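Local atomic coordinates of DPS family protein (Vibrio cholerae O1 biovar El Tor, PDB entry 3IQ1), a protein that probably oxidises and binds iron as a ferritin-like Dps protein, assembled as a shell of twelve copies. Residues N21-L26 with D68-R73; Q31-N36 with T61-K66; Q120-L125 with E146-V151. All blocks are in the same frame, centred on the assembly; numbering follows the deposited sequence.

Contact 1 (N21-L26 with D68-R73); sequences NALNNL and DELAER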
ATOM      1  N   ASN B  21     -24.559  31.011  14.932  1.00  6.57           N
ATOM      2  CA  ASN B  21     -23.957  32.358  14.934  1.00  5.85           C
ATOM      3  C   ASN B  21     -22.549  32.369  15.575  1.00  6.33           C
ATOM      4  O   ASN B  21     -21.575  32.930  14.992  1.00  7.00           O
ATOM      5  CB  ASN B  21     -24.834  33.334  15.680  1.00  6.11           C
ATOM      6  CG  ASN B  21     -26.149  33.636  14.984  1.00 11.64           C
ATOM      7  OD1 ASN B  21     -26.317  33.350  13.804  1.00 16.20           O
ATOM      8  ND2 ASN B  21     -27.095  34.268  15.728  1.00 17.61           N
ATOM      9  N   ALA B  22     -22.420  31.700  16.711  1.00  6.26           N
ATOM     10  CA  ALA B  22     -21.138  31.622  17.416  1.00  5.50           C
ATOM     11  C   ALA B  22     -20.125  30.785  16.622  1.00  4.29           C
ATOM     12  O   ALA B  22     -18.932  31.157  16.533  1.00  5.79           O
ATOM     13  CB  ALA B  22     -21.311  30.988  18.800  1.00  5.29           C
ATOM     14  N   LEU B  23     -20.611  29.681  16.027  1.00  4.45           N
ATOM     15  CA  LEU B  23     -19.790  28.874  15.168  1.00  4.32           C
ATOM     16  C   LEU B  23     -19.277  29.649  13.925  1.00  4.26           C
ATOM     17  O   LEU B  23     -18.167  29.429  13.457  1.00  5.00           O
ATOM     18  CB  LEU B  23     -20.468  27.584  14.771  1.00  5.83           C
ATOM     19  CG  LEU B  23     -20.687  26.532  15.908  1.00  4.38           C
ATOM     20  CD1 LEU B  23     -21.705  25.509  15.453  1.00  7.42           C
ATOM     21  CD2 LEU B  23     -19.359  25.852  16.312  1.00  5.11           C
ATOM     22  N   ASN B  24     -20.116  30.485  13.361  1.00  3.70           N
ATOM     23  CA  ASN B  24     -19.731  31.305  12.245  1.00  3.89           C
ATOM     24  C   ASN B  24     -18.672  32.295  12.647  1.00  4.75           C
ATOM     25  O   ASN B  24     -17.726  32.539  11.866  1.00  4.30           O
ATOM     26  CB  ASN B  24     -20.941  32.062  11.670  1.00  3.97           C
ATOM     27  CG  ASN B  24     -21.491  31.439  10.458  1.00  5.77           C
ATOM     28  OD1 ASN B  24     -22.747  31.368  10.281  1.00  9.67           O
ATOM     29  ND2 ASN B  24     -20.606  30.994   9.579  1.00  3.19           N
ATOM     30  N   ASN B  25     -18.764  32.869  13.848  1.00  5.66           N
ATOM     31  CA  ASN B  25     -17.667  33.781  14.299  1.00  5.86           C
ATOM     32  C   ASN B  25     -16.374  33.008  14.482  1.00  6.05           C
ATOM     33  O   ASN B  25     -15.290  33.457  14.170  1.00  6.03           O
ATOM     34  CB  ASN B  25     -18.052  34.543  15.559  1.00  6.59           C
ATOM     35  CG  ASN B  25     -19.082  35.595  15.292  1.00 10.47           C
ATOM     36  OD1 ASN B  25     -19.189  36.147  14.163  1.00 12.37           O
ATOM     37  ND2 ASN B  25     -19.837  35.950  16.353  1.00 12.39           N
ATOM     38  N   LEU B  26     -16.497  31.787  14.970  1.00  5.69           N
ATOM     39  CA  LEU B  26     -15.330  30.920  15.085  1.00  5.48           C
ATOM     40  C   LEU B  26     -14.702  30.647  13.719  1.00  5.22           C
ATOM     41  O   LEU B  26     -13.488  30.681  13.575  1.00  4.83           O
ATOM     42  CB  LEU B  26     -15.679  29.627  15.788  1.00  5.09           C
ATOM     43  CG  LEU B  26     -14.553  28.602  16.049  1.00  4.95           C
ATOM     44  CD1 LEU B  26     -13.505  29.105  16.999  1.00  5.41           C
ATOM     45  CD2 LEU B  26     -15.174  27.305  16.547  1.00  5.24           C
ATOM     46  N   ASP B  68     -13.377  22.876   7.297  1.00  5.85           N
ATOM     47  CA  ASP B  68     -14.333  22.041   6.529  1.00  7.87           C
ATOM     48  C   ASP B  68     -15.437  21.512   7.479  1.00  6.40           C
ATOM     49  O   ASP B  68     -16.639  21.658   7.211  1.00  6.12           O
ATOM     50  CB  ASP B  68     -13.611  20.834   5.909  1.00  7.25           C
ATOM     51  CG  ASP B  68     -12.475  21.207   4.919  1.00 12.84           C
ATOM     52  OD1 ASP B  68     -12.384  22.390   4.548  1.00 16.09           O
ATOM     53  OD2 ASP B  68     -11.689  20.287   4.481  1.00 15.14           O
ATOM     54  N   GLU B  69     -15.008  20.960   8.595  1.00  5.81           N
ATOM     55  CA  GLU B  69     -15.905  20.326   9.574  1.00  5.88           C
ATOM     56  C   GLU B  69     -16.799  21.363  10.258  1.00  6.34           C
ATOM     57  O   GLU B  69     -17.927  21.104  10.575  1.00  4.66           O
ATOM     58  CB  GLU B  69     -15.167  19.397  10.569  1.00  6.59           C
ATOM     59  CG  GLU B  69     -16.061  18.316  11.312  1.00 10.40           C
ATOM     60  CD  GLU B  69     -15.288  17.196  12.067  1.00 15.66           C
ATOM     61  OE1 GLU B  69     -15.936  16.308  12.658  1.00 17.23           O
ATOM     62  OE2 GLU B  69     -14.048  17.183  12.064  1.00 20.96           O
ATOM     63  N   LEU B  70     -16.250  22.542  10.481  1.00  6.71           N
ATOM     64  CA  LEU B  70     -17.008  23.611  11.091  1.00  8.37           C
ATOM     65  C   LEU B  70     -18.101  24.171  10.183  1.00  8.30           C
ATOM     66  O   LEU B  70     -19.250  24.317  10.599  1.00  7.10           O
ATOM     67  CB  LEU B  70     -16.013  24.682  11.521  1.00  8.93           C
ATOM     68  CG  LEU B  70     -16.401  25.864  12.289  1.00 13.23           C
ATOM     69  CD1 LEU B  70     -17.233  25.458  13.541  1.00 10.23           C
ATOM     70  CD2 LEU B  70     -15.073  26.591  12.711  1.00 11.60           C
ATOM     71  N   ALA B  71     -17.781  24.438   8.909  1.00  8.39           N
ATOM     72  CA  ALA B  71     -18.800  24.867   7.969  1.00  8.89           C
ATOM     73  C   ALA B  71     -19.904  23.803   7.840  1.00  7.81           C
ATOM     74  O   ALA B  71     -21.082  24.178   7.819  1.00  9.18           O
ATOM     75  CB  ALA B  71     -18.194  25.139   6.573  1.00  9.10           C
ATOM     76  N   GLU B  72     -19.524  22.535   7.818  1.00  8.26           N
ATOM     77  CA  GLU B  72     -20.502  21.416   7.731  1.00  7.82           C
ATOM     78  C   GLU B  72     -21.386  21.368   8.995  1.00  7.35           C
ATOM     79  O   GLU B  72     -22.580  21.072   8.899  1.00  6.95           O
ATOM     80  CB  GLU B  72     -19.815  20.089   7.572  1.00  9.80           C
ATOM     81  CG  GLU B  72     -19.160  19.883   6.307  1.00 17.84           C
ATOM     82  CD  GLU B  72     -18.675  18.463   6.190  1.00 23.16           C
ATOM     83  OE1 GLU B  72     -18.312  17.813   7.242  1.00 28.39           O
ATOM     84  OE2 GLU B  72     -18.656  18.036   5.036  1.00 28.32           O
ATOM     85  N   ARG B  73     -20.818  21.635  10.161  1.00  7.15           N
ATOM     86  CA  ARG B  73     -21.629  21.671  11.403  1.00  5.27           C
ATOM     87  C   ARG B  73     -22.673  22.799  11.326  1.00  6.72           C
ATOM     88  O   ARG B  73     -23.790  22.628  11.723  1.00  6.31           O
ATOM     89  CB  ARG B  73     -20.759  21.829  12.667  1.00  5.24           C
ATOM     90  CG  ARG B  73     -21.496  21.673  13.968  1.00  5.25           C
ATOM     91  CD  ARG B  73     -22.098  20.283  14.174  1.00  6.35           C
ATOM     92  NE  ARG B  73     -23.123  20.280  15.196  1.00  6.68           N
ATOM     93  CZ  ARG B  73     -24.017  19.309  15.343  1.00  6.99           C
ATOM     94  NH1 ARG B  73     -23.917  18.213  14.592  1.00  6.33           N
ATOM     95  NH2 ARG B  73     -24.956  19.389  16.275  1.00  5.52           N
TER
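Leu-70 reaches across from helix 49-76 and forks over two leucines that lie one turn apart on helix 13-43. Its CD1 branch presses on Leu-23, coming within 3.5 Å of Leu-23 CD2 as the two side chains pass at a slant, with the CB of Leu-23 a little farther off. The other branch serves Leu-26: Leu-70 CD2 stands 3.9 Å from Leu-26 CD2, and here the side chains cross at about a right angle. Leu-70 can meet both because its CG is anti to the backbone N (chi1 -174°), which throws the fork out over the neighbouring helix. These helices are the first antiparallel pair of the ferritin-like four-helix bundle; over these short segments their axes come within 9.8 Å at an angle of 158°, and the closest CA atoms, those of Leu-23 and Leu-70, are 7.2 Å from each other. Met-140 of helix 134-158 also lies against both Leu-23 and Leu-26, while Leu-117 of helix 103-131 packs on Leu-26, so the leucine cluster faces the bundle interior.

Arg-73 joins the apolar packing with its stem alone: its CG lies 4.1 Å from Leu-23 CD1. The charged end is used elsewhere, in salt bridges to Asp-133 of the same chain and Glu-148 of a second subunit, while NE is hydrogen-bonded to Thr-136 OG1.

Contact 2 (Q31-N36 with T61-K66); sequences QVFYMN and TDLQLK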
ATOM      1  N   GLN B  31     -10.462  31.227   9.475  1.00  4.39           N
ATOM      2  CA  GLN B  31     -10.154  31.528   8.081  1.00  3.61           C
ATOM      3  C   GLN B  31      -9.011  32.564   8.051  1.00  5.49           C
ATOM      4  O   GLN B  31      -8.021  32.374   7.314  1.00  5.21           O
ATOM      5  CB  GLN B  31     -11.419  31.985   7.357  1.00  3.72           C
ATOM      6  CG  GLN B  31     -12.367  30.840   7.020  1.00  7.27           C
ATOM      7  CD  GLN B  31     -11.973  30.042   5.786  1.00  9.11           C
ATOM      8  OE1 GLN B  31     -10.777  29.786   5.569  1.00 14.05           O
ATOM      9  NE2 GLN B  31     -12.970  29.556   5.029  1.00  8.44           N
ATOM     10  N   VAL B  32      -9.126  33.633   8.854  1.00  4.74           N
ATOM     11  CA  VAL B  32      -8.038  34.603   8.954  1.00  5.50           C
ATOM     12  C   VAL B  32      -6.761  33.970   9.488  1.00  5.34           C
ATOM     13  O   VAL B  32      -5.669  34.203   8.955  1.00  5.89           O
ATOM     14  CB  VAL B  32      -8.438  35.832   9.776  1.00  4.74           C
ATOM     15  CG1 VAL B  32      -7.241  36.842   9.919  1.00  7.57           C
ATOM     16  CG2 VAL B  32      -9.628  36.575   9.126  1.00  6.31           C
ATOM     17  N   PHE B  33      -6.886  33.090  10.464  1.00  6.66           N
ATOM     18  CA  PHE B  33      -5.734  32.434  11.033  1.00  5.77           C
ATOM     19  C   PHE B  33      -5.056  31.499  10.013  1.00  6.42           C
ATOM     20  O   PHE B  33      -3.816  31.426   9.954  1.00  6.47           O
ATOM     21  CB  PHE B  33      -6.219  31.671  12.258  1.00  7.42           C
ATOM     22  CG  PHE B  33      -5.127  31.122  13.161  1.00  6.14           C
ATOM     23  CD1 PHE B  33      -4.093  31.916  13.652  1.00  7.12           C
ATOM     24  CD2 PHE B  33      -5.232  29.837  13.625  1.00  8.55           C
ATOM     25  CE1 PHE B  33      -3.159  31.440  14.526  1.00  7.05           C
ATOM     26  CE2 PHE B  33      -4.276  29.328  14.524  1.00  7.31           C
ATOM     27  CZ  PHE B  33      -3.239  30.146  14.987  1.00  8.33           C
ATOM     28  N   TYR B  34      -5.865  30.742   9.264  1.00  6.37           N
ATOM     29  CA  TYR B  34      -5.344  29.898   8.233  1.00  6.00           C
ATOM     30  C   TYR B  34      -4.506  30.724   7.228  1.00  5.37           C
ATOM     31  O   TYR B  34      -3.384  30.326   6.845  1.00  5.82           O
ATOM     32  CB  TYR B  34      -6.480  29.181   7.521  1.00  5.78           C
ATOM     33  CG  TYR B  34      -6.058  28.475   6.257  1.00  5.91           C
ATOM     34  CD1 TYR B  34      -5.577  27.164   6.300  1.00  9.01           C
ATOM     35  CD2 TYR B  34      -6.174  29.091   5.022  1.00 11.70           C
ATOM     36  CE1 TYR B  34      -5.217  26.499   5.133  1.00  9.43           C
ATOM     37  CE2 TYR B  34      -5.786  28.434   3.859  1.00 11.39           C
ATOM     38  CZ  TYR B  34      -5.295  27.143   3.932  1.00 12.58           C
ATOM     39  OH  TYR B  34      -4.893  26.456   2.801  1.00 13.73           O
HETATM   40  N   MSE B  35      -5.042  31.868   6.842  1.00  5.70           N
HETATM   41  CA  MSE B  35      -4.406  32.736   5.873  1.00  7.01           C
HETATM   42  C   MSE B  35      -3.084  33.208   6.453  1.00  5.89           C
HETATM   43  O   MSE B  35      -2.057  33.188   5.762  1.00  5.74           O
HETATM   44  CB  MSE B  35      -5.306  33.927   5.462  1.00  5.81           C
HETATM   45  CG  MSE B  35      -4.797  34.789   4.339  1.00 10.04           C
HETATM   46 SE   MSE B  35      -4.825  33.715   2.696  1.00 14.35          SE
HETATM   47  CE  MSE B  35      -3.022  33.540   2.531  1.00  5.88           C
ATOM     48  N   ASN B  36      -3.097  33.655   7.711  1.00  6.94           N
ATOM     49  CA  ASN B  36      -1.847  34.050   8.361  1.00  5.96           C
ATOM     50  C   ASN B  36      -0.791  32.946   8.353  1.00  6.82           C
ATOM     51  O   ASN B  36       0.400  33.195   8.123  1.00  6.61           O
ATOM     52  CB  ASN B  36      -2.090  34.499   9.812  1.00  5.60           C
ATOM     53  CG  ASN B  36      -2.869  35.796   9.929  1.00  4.77           C
ATOM     54  OD1 ASN B  36      -3.045  36.512   8.968  1.00  7.53           O
ATOM     55  ND2 ASN B  36      -3.392  36.070  11.143  1.00  6.04           N
ATOM     56  N   THR B  61      -2.738  22.684   7.258  1.00  6.27           N
ATOM     57  CA  THR B  61      -3.436  21.523   6.727  1.00  7.52           C
ATOM     58  C   THR B  61      -4.485  21.053   7.750  1.00  7.18           C
ATOM     59  O   THR B  61      -5.624  20.722   7.380  1.00  7.61           O
ATOM     60  CB  THR B  61      -2.431  20.432   6.360  1.00  8.33           C
ATOM     61  OG1 THR B  61      -1.610  20.923   5.290  1.00  8.91           O
ATOM     62  CG2 THR B  61      -3.144  19.199   5.867  1.00  8.97           C
ATOM     63  N   ASP B  62      -4.080  20.988   9.008  1.00  7.90           N
ATOM     64  CA  ASP B  62      -4.968  20.587  10.121  1.00  8.24           C
ATOM     65  C   ASP B  62      -6.071  21.671  10.303  1.00  9.13           C
ATOM     66  O   ASP B  62      -7.243  21.354  10.489  1.00 10.51           O
ATOM     67  CB  ASP B  62      -4.143  20.351  11.395  1.00  8.56           C
ATOM     68  CG  ASP B  62      -3.348  19.020  11.375  1.00 15.51           C
ATOM     69  OD1 ASP B  62      -3.733  18.091  10.590  1.00 23.61           O
ATOM     70  OD2 ASP B  62      -2.351  18.860  12.142  1.00 16.46           O
ATOM     71  N   LEU B  63      -5.721  22.965  10.175  1.00  7.34           N
ATOM     72  CA  LEU B  63      -6.750  24.019  10.252  1.00  6.84           C
ATOM     73  C   LEU B  63      -7.793  23.898   9.156  1.00  7.25           C
ATOM     74  O   LEU B  63      -8.987  24.123   9.390  1.00  8.50           O
ATOM     75  CB  LEU B  63      -6.109  25.414  10.195  1.00  6.25           C
ATOM     76  CG  LEU B  63      -5.220  25.953  11.341  1.00  7.27           C
ATOM     77  CD1 LEU B  63      -4.584  27.308  11.011  1.00  7.46           C
ATOM     78  CD2 LEU B  63      -6.065  26.036  12.657  1.00  6.32           C
ATOM     79  N   GLN B  64      -7.337  23.498   7.960  1.00  5.61           N
ATOM     80  CA  GLN B  64      -8.215  23.386   6.808  1.00  7.20           C
ATOM     81  C   GLN B  64      -9.225  22.271   7.061  1.00  7.03           C
ATOM     82  O   GLN B  64     -10.416  22.461   6.765  1.00  8.82           O
ATOM     83  CB  GLN B  64      -7.440  23.105   5.531  1.00  6.61           C
ATOM     84  CG  GLN B  64      -8.391  23.023   4.353  1.00 12.50           C
ATOM     85  CD  GLN B  64      -8.460  24.327   3.614  1.00 19.10           C
ATOM     86  OE1 GLN B  64      -8.529  25.409   4.200  1.00 25.19           O
ATOM     87  NE2 GLN B  64      -8.398  24.238   2.289  1.00 25.26           N
ATOM     88  N   LEU B  65      -8.765  21.174   7.645  1.00  7.21           N
ATOM     89  CA  LEU B  65      -9.680  20.075   8.021  1.00  7.01           C
ATOM     90  C   LEU B  65     -10.782  20.610   8.954  1.00  8.00           C
ATOM     91  O   LEU B  65     -11.964  20.287   8.798  1.00  8.85           O
ATOM     92  CB  LEU B  65      -8.948  18.885   8.705  1.00  8.98           C
ATOM     93  CG  LEU B  65      -7.975  18.088   7.802  1.00 10.31           C
ATOM     94  CD1 LEU B  65      -7.164  17.026   8.551  1.00 12.54           C
ATOM     95  CD2 LEU B  65      -8.752  17.431   6.707  1.00 12.50           C
ATOM     96  N   LYS B  66     -10.380  21.420   9.915  1.00  6.53           N
ATOM     97  CA  LYS B  66     -11.313  21.965  10.926  1.00  6.03           C
ATOM     98  C   LYS B  66     -12.267  22.938  10.329  1.00  5.34           C
ATOM     99  O   LYS B  66     -13.435  22.940  10.686  1.00  6.25           O
ATOM    100  CB  LYS B  66     -10.548  22.550  12.101  1.00  4.18           C
ATOM    101  CG  LYS B  66      -9.892  21.438  12.964  1.00  4.14           C
ATOM    102  CD  LYS B  66      -9.234  21.913  14.249  1.00  3.38           C
ATOM    103  CE  LYS B  66      -8.739  20.803  15.159  1.00  7.20           C
ATOM    104  NZ  LYS B  66      -7.502  20.098  14.617  1.00  8.64           N
TER
HETATM  105  O   HOH W   1     -10.142  27.316   3.877  1.00 34.15           O
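Gln-64 lays its carbonyl oxygen over one face of the Tyr-34 ring. The amide lies nearly parallel to the ring, the planes 18° apart, and OE1 is displaced toward the rim, 3.6 Å from Tyr-34 CE1. The glutamine gets there by a bend: its CG is anti to the backbone N, but chi2 of 97° turns the chain so that OE1 comes over the ring. Near the plane of the same ring, Leu-63 CB comes to 4.3 Å from Tyr-34 CD1, so consecutive residues, Leu-63 and Gln-64, meet the ring at an edge and over a face.

Leu-63, unlike Gln-64, has CG beside its backbone N and anti to the carbonyl carbon (chi1 -68°), and this carries both methyls to Phe-33. The closer, CD1, is 3.7 Å from Phe-33 CD2 and also rests 3.9 Å from Tyr-34 CA. The helices 13-43 and 49-76 run antiparallel here as the first hairpin of the ferritin-like four-helix bundle, and the Phe-33 ring continues into that bundle, meeting Phe-114 of helix 103-131 edge-to-face.

On the Gln-64 side the packing turns polar. A water donates to Gln-31 OE1 at 3.1 Å and appears to donate to Gln-64 OE1 too, although that second distance is doubtfully short. Gln-31 NE2 is hydrogen-bonded to Tyr-88 OH. Tyr-34 OH and Gln-64 NE2 make weak hydrogen bonds to Gln-64 OE1 and Tyr-34 OH, respectively, of a third subunit, a reciprocal pairing consistent with a twofold axis.

Contact 3 (Q120-L125 with E146-V151); sequences QQRDIL and EQEKLV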
ATOM      1  N   GLN B 120     -12.829  30.696  22.443  1.00  8.15           N
ATOM      2  CA  GLN B 120     -14.148  30.723  21.757  1.00  6.89           C
ATOM      3  C   GLN B 120     -14.770  29.342  21.727  1.00  7.51           C
ATOM      4  O   GLN B 120     -15.962  29.181  21.942  1.00  8.17           O
ATOM      5  CB  GLN B 120     -14.055  31.210  20.324  1.00  7.73           C
ATOM      6  CG  GLN B 120     -14.116  32.580  20.066  1.00 12.85           C
ATOM      7  CD  GLN B 120     -14.126  32.711  18.533  1.00 14.90           C
ATOM      8  OE1 GLN B 120     -13.193  32.259  17.893  1.00 19.08           O
ATOM      9  NE2 GLN B 120     -15.188  33.134  17.989  1.00  8.99           N
ATOM     10  N   GLN B 121     -13.929  28.309  21.526  1.00  5.82           N
ATOM     11  CA  GLN B 121     -14.419  26.923  21.523  1.00  4.99           C
ATOM     12  C   GLN B 121     -14.936  26.502  22.895  1.00  6.35           C
ATOM     13  O   GLN B 121     -15.952  25.839  22.957  1.00  6.33           O
ATOM     14  CB  GLN B 121     -13.346  25.987  20.990  1.00  5.20           C
ATOM     15  CG  GLN B 121     -13.123  26.252  19.508  1.00  5.94           C
ATOM     16  CD  GLN B 121     -11.866  25.773  18.866  1.00  7.38           C
ATOM     17  OE1 GLN B 121     -11.816  25.738  17.652  1.00  8.98           O
ATOM     18  NE2 GLN B 121     -10.892  25.276  19.634  1.00  7.30           N
ATOM     19  N   ARG B 122     -14.299  26.925  23.995  1.00  5.89           N
ATOM     20  CA  ARG B 122     -14.792  26.633  25.321  1.00  4.76           C
ATOM     21  C   ARG B 122     -16.160  27.315  25.596  1.00  5.05           C
ATOM     22  O   ARG B 122     -17.058  26.738  26.201  1.00  6.63           O
ATOM     23  CB  ARG B 122     -13.773  27.083  26.349  1.00  5.35           C
ATOM     24  CG  ARG B 122     -12.496  26.219  26.310  1.00  4.60           C
ATOM     25  CD  ARG B 122     -11.425  26.838  27.147  1.00  6.04           C
ATOM     26  NE  ARG B 122     -10.218  26.015  27.152  1.00  5.22           N
ATOM     27  CZ  ARG B 122      -8.976  26.481  27.089  1.00  5.13           C
ATOM     28  NH1 ARG B 122      -8.745  27.803  27.041  1.00  7.57           N
ATOM     29  NH2 ARG B 122      -7.935  25.616  27.096  1.00  5.37           N
ATOM     30  N   ASP B 123     -16.302  28.533  25.088  1.00  5.56           N
ATOM     31  CA  ASP B 123     -17.581  29.219  25.240  1.00  5.67           C
ATOM     32  C   ASP B 123     -18.701  28.521  24.487  1.00  6.42           C
ATOM     33  O   ASP B 123     -19.779  28.330  25.039  1.00  6.60           O
ATOM     34  CB  ASP B 123     -17.485  30.645  24.760  1.00  5.83           C
ATOM     35  CG  ASP B 123     -16.825  31.569  25.762  1.00 13.62           C
ATOM     36  OD1 ASP B 123     -16.641  31.189  26.953  1.00 11.81           O
ATOM     37  OD2 ASP B 123     -16.561  32.740  25.373  1.00 15.19           O
ATOM     38  N   ILE B 124     -18.407  28.104  23.254  1.00  5.80           N
ATOM     39  CA  ILE B 124     -19.372  27.356  22.469  1.00  5.36           C
ATOM     40  C   ILE B 124     -19.696  26.029  23.127  1.00  5.62           C
ATOM     41  O   ILE B 124     -20.861  25.590  23.168  1.00  6.98           O
ATOM     42  CB  ILE B 124     -18.922  27.168  20.998  1.00  5.04           C
ATOM     43  CG1 ILE B 124     -18.852  28.528  20.310  1.00  6.12           C
ATOM     44  CG2 ILE B 124     -19.894  26.213  20.265  1.00  6.78           C
ATOM     45  CD1 ILE B 124     -18.084  28.503  18.978  1.00  8.20           C
ATOM     46  N   LEU B 125     -18.662  25.324  23.610  1.00  5.60           N
ATOM     47  CA  LEU B 125     -18.894  24.076  24.333  1.00  5.88           C
ATOM     48  C   LEU B 125     -19.859  24.263  25.493  1.00  6.00           C
ATOM     49  O   LEU B 125     -20.772  23.459  25.699  1.00  6.05           O
ATOM     50  CB  LEU B 125     -17.582  23.484  24.839  1.00  6.13           C
ATOM     51  CG  LEU B 125     -17.655  22.211  25.656  1.00  9.26           C
ATOM     52  CD1 LEU B 125     -18.230  21.112  24.856  1.00 12.28           C
ATOM     53  CD2 LEU B 125     -16.227  21.848  26.103  1.00 14.21           C
ATOM     54  N   GLU B 146      -7.085  18.848  20.914  1.00  5.39           N
ATOM     55  CA  GLU B 146      -6.025  18.847  19.944  1.00  5.61           C
ATOM     56  C   GLU B 146      -5.193  20.129  20.049  1.00  5.00           C
ATOM     57  O   GLU B 146      -3.923  20.119  19.969  1.00  5.31           O
ATOM     58  CB  GLU B 146      -6.571  18.653  18.521  1.00  6.81           C
ATOM     59  CG  GLU B 146      -7.178  17.257  18.312  1.00  8.34           C
ATOM     60  CD  GLU B 146      -7.886  17.103  16.999  1.00 14.19           C
ATOM     61  OE1 GLU B 146      -7.570  17.871  16.080  1.00 15.09           O
ATOM     62  OE2 GLU B 146      -8.730  16.168  16.864  1.00 15.38           O
ATOM     63  N   GLN B 147      -5.894  21.242  20.237  1.00  5.13           N
ATOM     64  CA  GLN B 147      -5.222  22.537  20.166  1.00  5.14           C
ATOM     65  C   GLN B 147      -4.523  22.856  21.447  1.00  5.00           C
ATOM     66  O   GLN B 147      -3.489  23.539  21.446  1.00  6.28           O
ATOM     67  CB  GLN B 147      -6.149  23.656  19.687  1.00  5.03           C
ATOM     68  CG  GLN B 147      -6.474  23.422  18.247  1.00  5.34           C
ATOM     69  CD  GLN B 147      -7.612  24.292  17.725  1.00  6.22           C
ATOM     70  OE1 GLN B 147      -8.310  24.959  18.508  1.00  6.39           O
ATOM     71  NE2 GLN B 147      -7.803  24.283  16.435  1.00  6.24           N
ATOM     72  N   GLU B 148      -5.007  22.331  22.565  1.00  5.29           N
ATOM     73  CA  GLU B 148      -4.259  22.431  23.823  1.00  5.53           C
ATOM     74  C   GLU B 148      -2.888  21.753  23.692  1.00  5.57           C
ATOM     75  O   GLU B 148      -1.890  22.334  24.067  1.00  5.38           O
ATOM     76  CB  GLU B 148      -5.040  21.851  24.993  1.00  4.49           C
ATOM     77  CG  GLU B 148      -6.252  22.686  25.391  1.00  6.67           C
ATOM     78  CD  GLU B 148      -7.115  22.086  26.461  1.00  6.17           C
ATOM     79  OE1 GLU B 148      -7.081  20.839  26.646  1.00  6.39           O
ATOM     80  OE2 GLU B 148      -7.896  22.831  27.117  1.00  5.53           O
ATOM     81  N   LYS B 149      -2.859  20.570  23.098  1.00  6.26           N
ATOM     82  CA  LYS B 149      -1.632  19.822  22.880  1.00  4.66           C
ATOM     83  C   LYS B 149      -0.699  20.672  22.012  1.00  4.79           C
ATOM     84  O   LYS B 149       0.495  20.817  22.315  1.00  5.09           O
ATOM     85  CB  LYS B 149      -1.908  18.451  22.240  1.00  5.38           C
ATOM     86  CG  LYS B 149      -0.649  17.675  22.064  1.00  7.16           C
ATOM     87  CD  LYS B 149      -0.875  16.440  21.247  1.00 12.47           C
ATOM     88  CE  LYS B 149       0.428  15.786  20.916  1.00 15.51           C
ATOM     89  NZ  LYS B 149       0.204  14.435  20.205  1.00 19.88           N
ATOM     90  N   LEU B 150      -1.240  21.248  20.945  1.00  4.97           N
ATOM     91  CA  LEU B 150      -0.414  22.016  20.030  1.00  5.24           C
ATOM     92  C   LEU B 150       0.144  23.230  20.718  1.00  6.97           C
ATOM     93  O   LEU B 150       1.324  23.582  20.532  1.00  7.72           O
ATOM     94  CB  LEU B 150      -1.198  22.415  18.792  1.00  6.37           C
ATOM     95  CG  LEU B 150      -0.423  23.137  17.675  1.00  8.03           C
ATOM     96  CD1 LEU B 150       0.945  22.460  17.306  1.00 10.81           C
ATOM     97  CD2 LEU B 150      -1.313  23.288  16.413  1.00 10.19           C
ATOM     98  N   VAL B 151      -0.691  23.891  21.514  1.00  6.52           N
ATOM     99  CA  VAL B 151      -0.216  25.066  22.243  1.00  7.23           C
ATOM    100  C   VAL B 151       0.947  24.703  23.177  1.00  6.56           C
ATOM    101  O   VAL B 151       1.931  25.475  23.296  1.00  8.61           O
ATOM    102  CB  VAL B 151      -1.383  25.795  22.928  1.00  7.26           C
ATOM    103  CG1 VAL B 151      -0.876  26.874  23.971  1.00  7.50           C
ATOM    104  CG2 VAL B 151      -2.263  26.472  21.872  1.00  7.71           C
TER
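Gln-121 and Gln-147 mark the nearest approach of the two backbones, and even there their CA atoms are 10.3 Å apart. Helix 103-131 and helix 134-158, the second hairpin of the ferritin-like bundle, are bridged at this height by long polar side chains in two adjacent rungs.

In the inner one, both glutamines start with CG beside the backbone N and run extended beyond it, so each amide is delivered midway. Gln-121 NE2 donates to Gln-147 OE1 at 2.8 Å, with an N-H...O angle of 151°. The acceptor lies close to the Gln-121 amide plane, whereas the donor stands tilted from the carbonyl plane of Gln-147. Tyr-30 OH of helix 13-43 bonds to the two remaining amide atoms, Gln-121 OE1 and Gln-147 NE2, closing a cycle of three hydrogen bonds among three side chains.

The outer rung is a salt bridge: Arg-122 NH2 meets Glu-148 OE2 at 2.8 Å, nearly straight at 163°. The oxygen sits at the guanidinium edge, in its plane, and uses its anti lone pair, while the carboxylate is turned 45° against the guanidinium. Arg-122 NH2 also donates to Ile-9 O of a fourth subunit, and Glu-148 OE1 forms a salt bridge with Arg-73 of that subunit.

The direct bond and the two to Tyr-30 together fix the rotation of both buried amides, and the Glu-148 carboxylate, gripped by arginines of two chains, is probably held in its charged form and ties the hairpin to the fourth subunit of the twelve-chain assembly.

How the contacts relate
Contacts 1 and 2 hold the same pair, helices 13-43 and 49-76, at centres 13 Å apart, and contact 3 joins the other hairpin of the bundle. The touching residues of contact 1 are all buried, while contacts 2 and 3 each include one partly exposed side chain, Gln-64 and Arg-122. Contact 1 is purely apolar across its segments; contact 2 mixes apolar packing with a polar flank toward the third subunit; contact 3 works through hydrogen bonds and a salt bridge across a wider gap. The hairpins also meet directly: Leu-26 packs on Gln-121, and Lys-66 NZ forms a 2.7 Å salt bridge with Glu-146 OE1. Charge is marginal to contact 1 but carries half of contact 3.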